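Local coordinates for protein D-alanine--D-alanine ligase (Acinetobacter baumannii ACICU, PDB 5D8D) that joins two D-alanine molecules into D-alanyl-D-alanine at the expense of ATP, a step of peptidoglycan biosynthesis in bacterial cell wall formation, at residues A[2-7]-A[39-44]; A[10-15]-A[30-35]; A[24-29]-A[274-279]; A[58-63]-A[298-303]; A[85-90]-A[249-254]. One frame throughout, in Å; residues are numbered along the deposited sequence.

Contact 1: residues A[2-7]-A[39-44]; sequences SNATKF and GVQAEA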
# COMPACT_ATOMS: atom_id res chain seq x y z
N SER A 2 20.92 9.79 -29.37
CA SER A 2 20.48 11.08 -28.80
C SER A 2 19.36 10.88 -27.77
O SER A 2 18.51 10.01 -27.93
CB SER A 2 19.97 12.01 -29.91
OG SER A 2 18.67 11.62 -30.33
N ASN A 3 19.33 11.72 -26.74
CA ASN A 3 18.30 11.65 -25.72
C ASN A 3 16.85 11.78 -26.28
O ASN A 3 15.94 11.15 -25.74
CB ASN A 3 18.57 12.65 -24.56
CG ASN A 3 19.74 12.22 -23.62
OD1 ASN A 3 20.06 11.03 -23.46
ND2 ASN A 3 20.35 13.21 -22.96
N ALA A 4 16.61 12.53 -27.34
CA ALA A 4 15.24 12.59 -27.91
C ALA A 4 14.77 11.21 -28.37
O ALA A 4 13.60 10.84 -28.19
CB ALA A 4 15.13 13.59 -29.05
N THR A 5 15.70 10.44 -28.94
CA THR A 5 15.41 9.08 -29.41
C THR A 5 15.20 8.17 -28.21
O THR A 5 14.11 7.65 -28.03
CB THR A 5 16.53 8.56 -30.33
OG1 THR A 5 16.36 9.17 -31.62
CG2 THR A 5 16.51 7.03 -30.48
N LYS A 6 16.24 8.05 -27.40
CA LYS A 6 16.35 7.15 -26.24
C LYS A 6 15.14 7.12 -25.32
O LYS A 6 14.76 6.05 -24.88
CB LYS A 6 17.59 7.55 -25.43
CG LYS A 6 17.95 6.71 -24.21
CD LYS A 6 19.47 6.69 -24.01
CE LYS A 6 19.93 6.12 -22.67
NZ LYS A 6 20.20 7.18 -21.64
N PHE A 7 14.55 8.28 -25.05
CA PHE A 7 13.38 8.43 -24.14
C PHE A 7 12.04 8.73 -24.82
O PHE A 7 10.99 8.62 -24.15
CB PHE A 7 13.63 9.52 -23.09
CG PHE A 7 14.83 9.27 -22.22
CD1 PHE A 7 14.80 8.30 -21.23
CD2 PHE A 7 16.00 10.00 -22.38
CE1 PHE A 7 15.91 8.08 -20.41
CE2 PHE A 7 17.10 9.79 -21.56
CZ PHE A 7 17.05 8.82 -20.58
N GLY A 39 18.21 17.68 -23.93
CA GLY A 39 17.68 17.18 -25.21
C GLY A 39 16.60 16.13 -25.13
O GLY A 39 16.27 15.54 -26.17
N VAL A 40 16.01 15.91 -23.94
CA VAL A 40 14.85 15.00 -23.87
C VAL A 40 13.56 15.76 -24.20
O VAL A 40 13.47 16.93 -23.94
CB VAL A 40 14.74 14.13 -22.58
CG1 VAL A 40 15.98 14.14 -21.71
CG2 VAL A 40 13.48 14.44 -21.81
N GLN A 41 12.61 15.08 -24.84
CA GLN A 41 11.36 15.71 -25.28
C GLN A 41 10.41 15.67 -24.11
O GLN A 41 9.55 14.82 -24.07
CB GLN A 41 10.65 14.94 -26.41
CG GLN A 41 11.27 14.96 -27.79
CD GLN A 41 10.49 14.04 -28.72
OE1 GLN A 41 9.30 14.25 -28.96
NE2 GLN A 41 11.15 12.98 -29.20
N ALA A 42 10.56 16.60 -23.18
CA ALA A 42 9.71 16.64 -21.98
C ALA A 42 8.57 17.66 -22.14
O ALA A 42 8.74 18.68 -22.81
CB ALA A 42 10.56 16.96 -20.79
N GLU A 43 7.42 17.37 -21.52
CA GLU A 43 6.27 18.29 -21.47
C GLU A 43 5.66 18.22 -20.09
O GLU A 43 5.47 17.15 -19.53
CB GLU A 43 5.21 17.95 -22.52
CG GLU A 43 5.76 17.78 -23.94
CD GLU A 43 4.71 17.42 -25.01
OE1 GLU A 43 3.61 16.93 -24.66
OE2 GLU A 43 4.99 17.63 -26.23
N ALA A 44 5.36 19.36 -19.52
CA ALA A 44 4.54 19.39 -18.33
C ALA A 44 3.15 18.68 -18.51
O ALA A 44 2.49 18.79 -19.54
CB ALA A 44 4.35 20.84 -17.90

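Contact 2: residues A[10-15]-A[30-35]; sequences VAVLLG and AVLDAL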
# COMPACT_ATOMS: atom_id res chain seq x y z
N VAL A 10 8.34 12.30 -23.04
CA VAL A 10 8.24 12.15 -21.61
C VAL A 10 7.30 13.15 -21.02
O VAL A 10 7.35 14.30 -21.38
CB VAL A 10 9.59 11.96 -20.85
CG1 VAL A 10 10.80 11.98 -21.76
CG2 VAL A 10 9.72 12.81 -19.61
N ALA A 11 6.44 12.67 -20.11
CA ALA A 11 5.55 13.53 -19.35
C ALA A 11 6.12 13.79 -17.97
O ALA A 11 6.40 12.86 -17.24
CB ALA A 11 4.19 12.88 -19.21
N VAL A 12 6.31 15.06 -17.63
CA VAL A 12 6.71 15.45 -16.30
C VAL A 12 5.44 15.79 -15.54
O VAL A 12 4.79 16.81 -15.81
CB VAL A 12 7.67 16.62 -16.32
CG1 VAL A 12 7.99 17.08 -14.91
CG2 VAL A 12 8.95 16.18 -17.02
N LEU A 13 5.12 14.91 -14.60
CA LEU A 13 3.86 14.96 -13.88
C LEU A 13 4.06 15.89 -12.69
O LEU A 13 4.88 15.60 -11.83
CB LEU A 13 3.45 13.53 -13.44
CG LEU A 13 2.33 12.64 -14.06
CD1 LEU A 13 1.73 13.14 -15.34
CD2 LEU A 13 2.77 11.20 -14.24
N LEU A 14 3.31 16.99 -12.64
CA LEU A 14 3.57 18.10 -11.70
C LEU A 14 2.29 18.82 -11.26
O LEU A 14 1.29 18.81 -11.96
CB LEU A 14 4.53 19.11 -12.34
CG LEU A 14 3.98 20.24 -13.25
CD1 LEU A 14 5.07 21.18 -13.72
CD2 LEU A 14 3.29 19.69 -14.46
N GLY A 15 2.34 19.48 -10.11
CA GLY A 15 1.18 20.19 -9.54
C GLY A 15 0.26 19.25 -8.78
O GLY A 15 0.54 18.85 -7.67
N ALA A 30 11.47 22.77 -12.42
CA ALA A 30 12.93 22.57 -12.42
C ALA A 30 13.32 21.29 -13.19
O ALA A 30 14.30 21.28 -13.95
CB ALA A 30 13.48 22.55 -11.01
N VAL A 31 12.51 20.24 -13.04
CA VAL A 31 12.79 18.99 -13.75
C VAL A 31 12.57 19.15 -15.25
O VAL A 31 13.35 18.64 -16.06
CB VAL A 31 11.97 17.83 -13.21
CG1 VAL A 31 12.16 16.59 -14.08
CG2 VAL A 31 12.40 17.55 -11.79
N LEU A 32 11.53 19.87 -15.62
CA LEU A 32 11.27 20.11 -17.04
C LEU A 32 12.41 20.83 -17.72
O LEU A 32 12.92 20.36 -18.74
CB LEU A 32 9.97 20.90 -17.22
CG LEU A 32 9.46 21.10 -18.63
CD1 LEU A 32 9.12 19.76 -19.27
CD2 LEU A 32 8.24 21.98 -18.60
N ASP A 33 12.84 21.95 -17.14
CA ASP A 33 13.97 22.71 -17.68
C ASP A 33 15.24 21.88 -17.80
O ASP A 33 16.03 22.08 -18.72
CB ASP A 33 14.28 23.97 -16.85
CG ASP A 33 13.25 25.09 -17.04
OD1 ASP A 33 12.68 25.24 -18.15
OD2 ASP A 33 13.04 25.85 -16.06
N ALA A 34 15.46 20.99 -16.86
CA ALA A 34 16.66 20.18 -16.85
C ALA A 34 16.62 19.12 -17.94
O ALA A 34 17.61 18.88 -18.64
CB ALA A 34 16.86 19.54 -15.46
N LEU A 35 15.48 18.45 -18.08
CA LEU A 35 15.35 17.43 -19.11
C LEU A 35 15.49 18.08 -20.46
O LEU A 35 16.28 17.62 -21.26
CB LEU A 35 14.03 16.66 -18.97
CG LEU A 35 13.92 15.83 -17.68
CD1 LEU A 35 12.53 15.21 -17.55
CD2 LEU A 35 15.03 14.77 -17.56

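Contact 3: residues A[24-29]-A[274-279]; sequences SLDSGQ and GMTSHS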
# COMPACT_ATOMS: atom_id res chain seq x y z
N SER A 24 5.12 21.12 -5.78
CA SER A 24 5.15 20.22 -6.95
C SER A 24 5.35 21.02 -8.25
O SER A 24 6.20 20.64 -9.07
CB SER A 24 3.87 19.39 -7.03
OG SER A 24 3.91 18.45 -8.08
N LEU A 25 4.62 22.12 -8.42
CA LEU A 25 4.88 23.05 -9.56
C LEU A 25 6.36 23.47 -9.59
O LEU A 25 6.96 23.48 -10.66
CB LEU A 25 4.03 24.32 -9.49
CG LEU A 25 2.53 24.07 -9.50
CD1 LEU A 25 1.81 25.34 -9.16
CD2 LEU A 25 2.08 23.51 -10.83
N ASP A 26 6.96 23.75 -8.44
CA ASP A 26 8.35 24.16 -8.41
C ASP A 26 9.25 22.97 -8.81
O ASP A 26 10.04 23.10 -9.73
CB ASP A 26 8.65 24.76 -7.02
CG ASP A 26 10.06 25.22 -6.85
OD1 ASP A 26 10.85 25.07 -7.77
OD2 ASP A 26 10.40 25.72 -5.75
N SER A 27 9.08 21.80 -8.21
CA SER A 27 9.85 20.60 -8.65
C SER A 27 9.70 20.32 -10.15
O SER A 27 10.69 20.05 -10.86
CB SER A 27 9.43 19.36 -7.85
OG SER A 27 9.79 19.53 -6.49
N GLY A 28 8.47 20.39 -10.61
CA GLY A 28 8.16 20.10 -11.99
C GLY A 28 8.86 20.98 -12.99
O GLY A 28 9.50 20.48 -13.95
N GLN A 29 8.74 22.29 -12.76
CA GLN A 29 9.42 23.29 -13.58
C GLN A 29 10.89 23.02 -13.59
O GLN A 29 11.53 23.05 -14.65
CB GLN A 29 9.20 24.70 -13.03
CG GLN A 29 8.37 25.57 -13.91
CD GLN A 29 9.10 25.92 -15.17
OE1 GLN A 29 8.57 25.76 -16.25
NE2 GLN A 29 10.32 26.33 -15.04
N GLY A 274 11.28 16.37 -3.12
CA GLY A 274 11.47 17.63 -3.76
C GLY A 274 12.63 17.65 -4.75
O GLY A 274 13.65 16.94 -4.60
N MET A 275 12.38 18.38 -5.84
CA MET A 275 13.40 18.74 -6.78
C MET A 275 13.42 20.27 -6.94
O MET A 275 13.96 20.80 -7.92
CB MET A 275 13.17 17.96 -8.07
CG MET A 275 13.43 16.46 -7.91
SD MET A 275 15.18 16.01 -7.82
CE MET A 275 15.63 16.02 -9.54
N THR A 276 12.87 20.99 -5.95
CA THR A 276 13.07 22.42 -5.88
C THR A 276 14.54 22.78 -5.61
O THR A 276 15.35 21.97 -5.18
CB THR A 276 12.30 23.10 -4.76
OG1 THR A 276 12.93 22.81 -3.51
CG2 THR A 276 10.85 22.65 -4.76
N SER A 277 14.85 24.05 -5.82
CA SER A 277 16.22 24.53 -5.69
C SER A 277 16.77 24.50 -4.22
O SER A 277 17.97 24.53 -4.05
CB SER A 277 16.32 25.91 -6.32
OG SER A 277 15.74 26.83 -5.42
N HIS A 278 15.89 24.39 -3.21
CA HIS A 278 16.24 24.15 -1.79
C HIS A 278 16.22 22.68 -1.31
O HIS A 278 16.48 22.42 -0.13
CB HIS A 278 15.31 24.97 -0.86
CG HIS A 278 13.86 24.54 -0.88
ND1 HIS A 278 12.86 25.26 -1.52
CD2 HIS A 278 13.23 23.48 -0.31
CE1 HIS A 278 11.69 24.66 -1.35
NE2 HIS A 278 11.89 23.57 -0.62
N SER A 279 15.89 21.72 -2.19
CA SER A 279 15.65 20.32 -1.80
C SER A 279 16.93 19.53 -1.58
O SER A 279 17.97 19.87 -2.09
CB SER A 279 14.79 19.60 -2.87
OG SER A 279 13.45 20.11 -2.93
O HOH W 1 13.45 25.09 -8.13

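Contact 4: residues A[58-63]-A[298-303]; sequences YDRAFI and AILEQT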
# COMPACT_ATOMS: atom_id res chain seq x y z
N TYR A 58 2.26 9.46 -24.27
CA TYR A 58 3.65 9.52 -23.84
C TYR A 58 4.29 8.15 -23.72
O TYR A 58 3.63 7.16 -23.43
CB TYR A 58 3.76 10.28 -22.50
CG TYR A 58 3.32 11.71 -22.63
CD1 TYR A 58 4.19 12.69 -23.09
CD2 TYR A 58 2.02 12.07 -22.37
CE1 TYR A 58 3.77 14.01 -23.25
CE2 TYR A 58 1.58 13.37 -22.54
CZ TYR A 58 2.46 14.34 -22.98
OH TYR A 58 1.98 15.61 -23.10
N ASP A 59 5.59 8.11 -23.93
CA ASP A 59 6.37 6.91 -23.80
C ASP A 59 6.77 6.58 -22.37
O ASP A 59 7.09 5.43 -22.09
CB ASP A 59 7.59 6.99 -24.70
CG ASP A 59 7.21 6.98 -26.16
OD1 ASP A 59 6.75 5.91 -26.62
OD2 ASP A 59 7.32 8.03 -26.84
N ARG A 60 6.72 7.57 -21.46
CA ARG A 60 7.09 7.37 -20.05
C ARG A 60 6.80 8.62 -19.24
O ARG A 60 6.56 9.68 -19.81
CB ARG A 60 8.59 6.98 -19.89
CG ARG A 60 9.63 8.08 -20.14
CD ARG A 60 10.78 7.72 -21.07
NE ARG A 60 11.18 6.35 -20.88
CZ ARG A 60 11.13 5.36 -21.77
NH1 ARG A 60 10.79 5.56 -23.03
NH2 ARG A 60 11.48 4.15 -21.38
N ALA A 61 6.88 8.50 -17.91
CA ALA A 61 6.57 9.57 -17.02
C ALA A 61 7.65 9.77 -15.95
O ALA A 61 8.15 8.80 -15.38
CB ALA A 61 5.23 9.30 -16.36
N PHE A 62 7.92 11.03 -15.64
CA PHE A 62 8.81 11.45 -14.54
C PHE A 62 7.87 12.04 -13.50
O PHE A 62 7.25 13.08 -13.79
CB PHE A 62 9.81 12.53 -15.03
CG PHE A 62 10.92 12.82 -14.08
CD1 PHE A 62 10.69 13.24 -12.80
CD2 PHE A 62 12.24 12.71 -14.50
CE1 PHE A 62 11.74 13.49 -11.92
CE2 PHE A 62 13.29 12.96 -13.62
CZ PHE A 62 13.04 13.35 -12.34
N ILE A 63 7.75 11.41 -12.33
CA ILE A 63 6.73 11.80 -11.34
C ILE A 63 7.35 12.71 -10.29
O ILE A 63 8.32 12.37 -9.62
CB ILE A 63 6.10 10.60 -10.61
CG1 ILE A 63 5.41 9.63 -11.60
CG2 ILE A 63 5.09 11.09 -9.56
CD1 ILE A 63 4.99 8.31 -11.02
N ALA A 298 19.42 10.63 -14.80
CA ALA A 298 19.66 9.37 -14.10
C ALA A 298 18.38 8.83 -13.43
O ALA A 298 18.12 7.62 -13.44
CB ALA A 298 20.79 9.54 -13.09
N ILE A 299 17.58 9.72 -12.85
CA ILE A 299 16.26 9.32 -12.37
C ILE A 299 15.45 8.74 -13.55
O ILE A 299 14.90 7.66 -13.46
CB ILE A 299 15.55 10.50 -11.66
CG1 ILE A 299 16.26 10.81 -10.33
CG2 ILE A 299 14.07 10.20 -11.38
CD1 ILE A 299 15.96 12.20 -9.74
N LEU A 300 15.41 9.44 -14.67
CA LEU A 300 14.60 8.99 -15.80
C LEU A 300 15.11 7.65 -16.39
O LEU A 300 14.35 6.91 -17.01
CB LEU A 300 14.59 10.08 -16.89
CG LEU A 300 13.64 9.88 -18.06
CD1 LEU A 300 12.21 9.72 -17.55
CD2 LEU A 300 13.73 11.08 -18.97
N GLU A 301 16.39 7.37 -16.24
CA GLU A 301 16.99 6.14 -16.77
C GLU A 301 16.42 4.89 -16.14
O GLU A 301 16.39 3.87 -16.79
CB GLU A 301 18.51 6.17 -16.64
CG GLU A 301 19.18 6.88 -17.80
CD GLU A 301 20.66 7.09 -17.58
OE1 GLU A 301 21.10 6.80 -16.45
OE2 GLU A 301 21.36 7.55 -18.53
N GLN A 302 15.91 4.97 -14.93
CA GLN A 302 15.15 3.86 -14.32
C GLN A 302 14.01 3.39 -15.20
O GLN A 302 13.61 2.24 -15.05
CB GLN A 302 14.50 4.22 -12.99
CG GLN A 302 15.42 4.76 -11.90
CD GLN A 302 14.73 5.77 -10.94
OE1 GLN A 302 13.50 5.72 -10.72
NE2 GLN A 302 15.52 6.65 -10.34
N THR A 303 13.47 4.26 -16.07
CA THR A 303 12.32 3.87 -16.89
C THR A 303 12.63 3.04 -18.13
O THR A 303 11.71 2.75 -18.89
CB THR A 303 11.43 5.10 -17.27
OG1 THR A 303 12.05 5.98 -18.22
CG2 THR A 303 11.09 5.89 -16.08

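Contact 5: residues A[85-90]-A[249-254]; sequences PYTGTG and EGWGRI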
# COMPACT_ATOMS: atom_id res chain seq x y z
N PRO A 85 5.86 3.09 -18.38
CA PRO A 85 6.90 3.07 -17.35
C PRO A 85 7.12 4.45 -16.73
O PRO A 85 6.86 5.48 -17.38
CB PRO A 85 8.14 2.63 -18.10
CG PRO A 85 7.87 2.95 -19.54
CD PRO A 85 6.41 3.10 -19.73
N TYR A 86 7.58 4.46 -15.49
CA TYR A 86 7.65 5.70 -14.74
C TYR A 86 8.72 5.64 -13.65
O TYR A 86 9.28 4.60 -13.38
CB TYR A 86 6.26 6.05 -14.17
CG TYR A 86 5.74 5.02 -13.24
CD1 TYR A 86 6.10 5.03 -11.87
CD2 TYR A 86 4.92 4.01 -13.69
CE1 TYR A 86 5.65 4.07 -11.00
CE2 TYR A 86 4.47 3.00 -12.82
CZ TYR A 86 4.84 3.05 -11.48
OH TYR A 86 4.39 2.09 -10.65
N THR A 87 9.03 6.78 -13.06
CA THR A 87 10.16 6.92 -12.14
C THR A 87 9.73 6.53 -10.72
O THR A 87 8.57 6.61 -10.39
CB THR A 87 10.66 8.37 -12.12
OG1 THR A 87 9.57 9.27 -11.89
CG2 THR A 87 11.27 8.72 -13.44
N GLY A 88 10.68 6.12 -9.90
CA GLY A 88 10.43 5.94 -8.49
C GLY A 88 9.72 4.65 -8.11
O GLY A 88 9.75 3.67 -8.85
N THR A 89 9.11 4.67 -6.93
CA THR A 89 8.49 3.51 -6.34
C THR A 89 7.14 3.12 -7.00
O THR A 89 6.42 3.97 -7.52
CB THR A 89 8.31 3.73 -4.83
OG1 THR A 89 9.59 4.02 -4.25
CG2 THR A 89 7.75 2.50 -4.17
N GLY A 90 6.79 1.83 -6.96
CA GLY A 90 5.51 1.31 -7.53
C GLY A 90 4.33 1.62 -6.61
O GLY A 90 4.46 2.32 -5.61
N GLU A 249 11.86 1.93 -4.88
CA GLU A 249 12.75 1.66 -6.03
C GLU A 249 13.23 2.96 -6.63
O GLU A 249 12.50 3.95 -6.60
CB GLU A 249 12.05 0.92 -7.17
CG GLU A 249 11.84 -0.58 -6.99
CD GLU A 249 11.07 -1.15 -8.19
OE1 GLU A 249 11.70 -1.40 -9.26
OE2 GLU A 249 9.82 -1.29 -8.09
N GLY A 250 14.44 2.93 -7.18
CA GLY A 250 14.98 4.07 -7.93
C GLY A 250 15.56 5.20 -7.08
O GLY A 250 16.75 5.31 -6.92
N TRP A 251 14.73 6.05 -6.55
CA TRP A 251 15.21 7.18 -5.85
C TRP A 251 14.23 7.52 -4.77
O TRP A 251 13.19 6.97 -4.72
CB TRP A 251 15.40 8.32 -6.85
CG TRP A 251 14.15 8.97 -7.29
CD1 TRP A 251 13.12 8.41 -7.99
CD2 TRP A 251 13.80 10.35 -7.10
NE1 TRP A 251 12.15 9.36 -8.23
CE2 TRP A 251 12.55 10.55 -7.69
CE3 TRP A 251 14.44 11.44 -6.48
CZ2 TRP A 251 11.91 11.79 -7.67
CZ3 TRP A 251 13.80 12.68 -6.46
CH2 TRP A 251 12.55 12.84 -7.06
N GLY A 252 14.61 8.43 -3.89
CA GLY A 252 13.88 8.70 -2.66
C GLY A 252 14.81 9.01 -1.49
O GLY A 252 16.04 9.03 -1.63
N ARG A 253 14.21 9.24 -0.34
CA ARG A 253 14.95 9.56 0.87
C ARG A 253 14.43 8.70 2.01
O ARG A 253 13.21 8.44 2.07
CB ARG A 253 14.71 11.00 1.26
CG ARG A 253 15.34 12.05 0.35
CD ARG A 253 14.86 13.47 0.72
NE ARG A 253 14.85 13.64 2.16
CZ ARG A 253 14.03 14.41 2.86
NH1 ARG A 253 13.13 15.18 2.27
NH2 ARG A 253 14.15 14.42 4.20
N ILE A 254 15.34 8.27 2.88
CA ILE A 254 14.99 7.73 4.18
C ILE A 254 15.46 8.72 5.21
O ILE A 254 16.61 9.16 5.16
CB ILE A 254 15.73 6.44 4.44
CG1 ILE A 254 15.39 5.39 3.36
CG2 ILE A 254 15.44 5.93 5.86
CD1 ILE A 254 14.12 4.61 3.58

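Contact 1: residues A[2-7]-A[39-44]
A4 lies against G39 and Q41 where the short helix 3-7 meets the turn that leads into strand 41-45, and the backbones come closest at A4 CA and V40 CA, 4.7 Å apart. That turn opens at G39, whose positive phi makes it the C-prime residue of a Schellman motif ending helix 21-37: V40 N returns to the carbonyl of L35, and G39 N to the carbonyl of the next residue. The chain then bends once more at Q41, the centre of an inverse gamma turn closed weakly from A42 N to V40 O, before it settles into the strand. Against this corner the first helical turn packs with few specific bonds. The methyl of A4 rests 3.7 Å from G39 O. Q41 reaches back across the gap with its chain extended beyond CG, which carries NE2 to within 3.4 Å of A4 O; at an N-H...O angle of 136° the hydrogen bond is a weak one. On the other flank V40 CG1 fits between the CB of N3, at 4.1 Å, and the ring of F7, which it meets obliquely at CD2. The ring has K6 CG over the centre of one face. N3 turns its amide to the C-terminal end of helix 21-37, where ND2 bonds to the carbonyl of S38. Around this corner, V40 also leans on L35 of helix 21-37 and V10 of strand 9-13, while F7 packs on L300 of helix 292-301, so the N-terminal helix lies where strand 41-45, an outer strand of the three-stranded parallel sheet, and the C-terminal helix come together.

Contact 2: residues A[10-15]-A[30-35]
V10 is the first residue of the strand to meet the helix, and its CG2 stands 4.2 Å from CD1 of L35. The next residue, A11, directs its methyl to the far side of the sheet, as expected in an extended strand, and the contact resumes at V12. This valine is the centre of the interface, with each branch of its side chain given a separate task. CG1, anti to the backbone N (chi1 175°), approaches CG1 of V31 at 4.3 Å. CG2 lies between two leucines one helical turn apart: it comes to 3.7 Å from CD1 of L35 and to 4.2 Å from CD1 of L32. Beyond V12 the chain moves away from this part of the helix, and G15 gives its N-H to S24 OG, nearer the helix start. Strand 10-13 and helix 30-35 run nearly antiparallel, at 156°, with their axes 9.2 Å apart at closest approach. This is the first half of the beta-alpha-beta crossover formed by strand 9-13, helix 21-37 and strand 41-45, in the N-terminal domain of the ligase. L32 and L35 extend the same packing onto A42 of the returning strand, and V31 onto F62 of strand 60-63. Every contact between the two segments is methyl against methyl, which implies that burial of branched aliphatic groups and their fit, with no directional bond between the segments, hold the helix on the sheet.

Contact 3: residues A[24-29]-A[274-279]
S27 OG receives the backbone N-H of M275 at 2.9 Å, in a nearly straight bond of 171°. Beside it, CB of S27 and CB of M275 touch at 4.0 Å. The preceding residue, D26, meets T276 side chain to side chain, crossing at about a right angle. The aspartate's CG is anti to its own N (chi1 -180°), which swings the carboxylate out over the loop and brings OD2 to 3.3 Å from the threonine methyl CG2. The other oxygen, OD1, accepts a hydrogen bond of 2.6 Å from a water that in turn takes a weak one from S277 N, so a polar bridge runs past the methyl contact. The pairing joins the early part of helix 21-37, in the N-terminal domain, to the loop between strand 264-270 and helix 280-286 of the ATP-grasp region; G274 lies about 7 Å from the side chain of N270, a predicted magnesium ligand. Further out, the loop braces itself. T276 to S279 form a type I beta turn, and T276 OG1 and S279 OG share a hydrogen bond of 2.8 Å. T276 OG1 also sits over the centre of one face of the H278 ring, 3.0 Å above its plane. S27 OG also hydrogen-bonds with H66 NE2. M275, its chain bent at chi2 and chi3, packs on F292 and L295 of helix 292-301, with CE on I299, while its CG lies against W251.

Contact 4: residues A[58-63]-A[298-303]
The guanidinium group of R60 meets T303 along its edge, with NE and NH2 gripping it side-on. NE gives a hydrogen bond of 2.8 Å to T303 OG1, straight at 169° and in the guanidinium plane. NH2 reaches T303 O at 2.9 Å; that donor lies 58° above the carbonyl plane, so the bond does not follow a lone pair. The F62 ring is the second flat group, and it is approached obliquely: CG2 of I299 comes to 3.5 Å from CZ, and the two side chains cross at about a right angle. The ring is carried there by CG lying anti to the backbone N (chi1 -168°), which brings its end near I299, while CB of L300 lies 4.3 Å from CD2 of F62. Here strand 60-63, an outer strand of the parallel sheet of the N-terminal domain, receives the end of the C-terminal helix 292-301, so the last helix of the chain packs back on the first domain. Between these two groups, CD1 of L300 lies 4.0 Å from the aliphatic CG of R60. T303 OG1 works twice: it accepts from R60 and donates to L300 O at 2.8 Å, in the carbonyl plane. Donating to L300 O orients the hydroxyl so that it can accept from the arginine; L300 O also takes the N-H of T303. The remaining arm of R60, NH1, bonds to F7 O of the N-terminal helix.

Contact 5: residues A[85-90]-A[249-254]
W251 presents the pyrrole edge of its indole to the backbone of G88, with CD1 3.7 Å from the glycine CA and the CA close to the ring plane. The indole stands there because CG lies between the backbone N and the carbonyl carbon (chi1 75°), which turns the pyrrole edge to G88. T87 meets the same end of the indole obliquely, its CB 4.3 Å from NE1, while its hydroxyl is engaged with I63 N of strand 60-63. T89 is oriented quite differently: OG1, beside its own N and anti to the carbonyl carbon, faces the backbone of E249 and accepts its N-H at 3.1 Å, with an angle of 157°. Between these two side chains the backbones come close enough for a CA-H...O contact, G88 CA lying 3.4 Å from E249 O. The positive phi of G88 suits a glycine, as does that of G250. E249 runs its extended side chain alongside the loop, CB 4.0 Å from G88 O. G88 N is bonded in addition to Q302 OE1. W251 is about 7 Å from N270, side chain to side chain, a predicted magnesium ligand of the ATP-grasp part, and also packs on M275. The contact thus sits between the loop joining helix 74-81 to helix 91-97, G90 being the N-cap of helix 91-97, and the residues leading into strand 252-259 of the four-stranded antiparallel sheet.

Overall arrangement
From the N terminus, the chain enters contact 1, whose loop is closed at 39-44; contact 2 is nested within it and closes the strand-to-helix half of the first crossover. Contact 3 uses the same helix 21-37 but waits for its partner until 274-279, so it crosses contacts 1 and 2. Contact 4 opens at 58-63 after contact 1 has closed and ends at 298-303, crossing contact 3. Contact 5 is nested inside the loops closed by contacts 3 and 4. Contacts 1, 2 and 4 share the three-stranded parallel sheet; contacts 3, 4 and 5 tie the N-terminal domain to the C-terminal part, and M275 links contact 3 with I299 of contact 4 and W251 of contact 5.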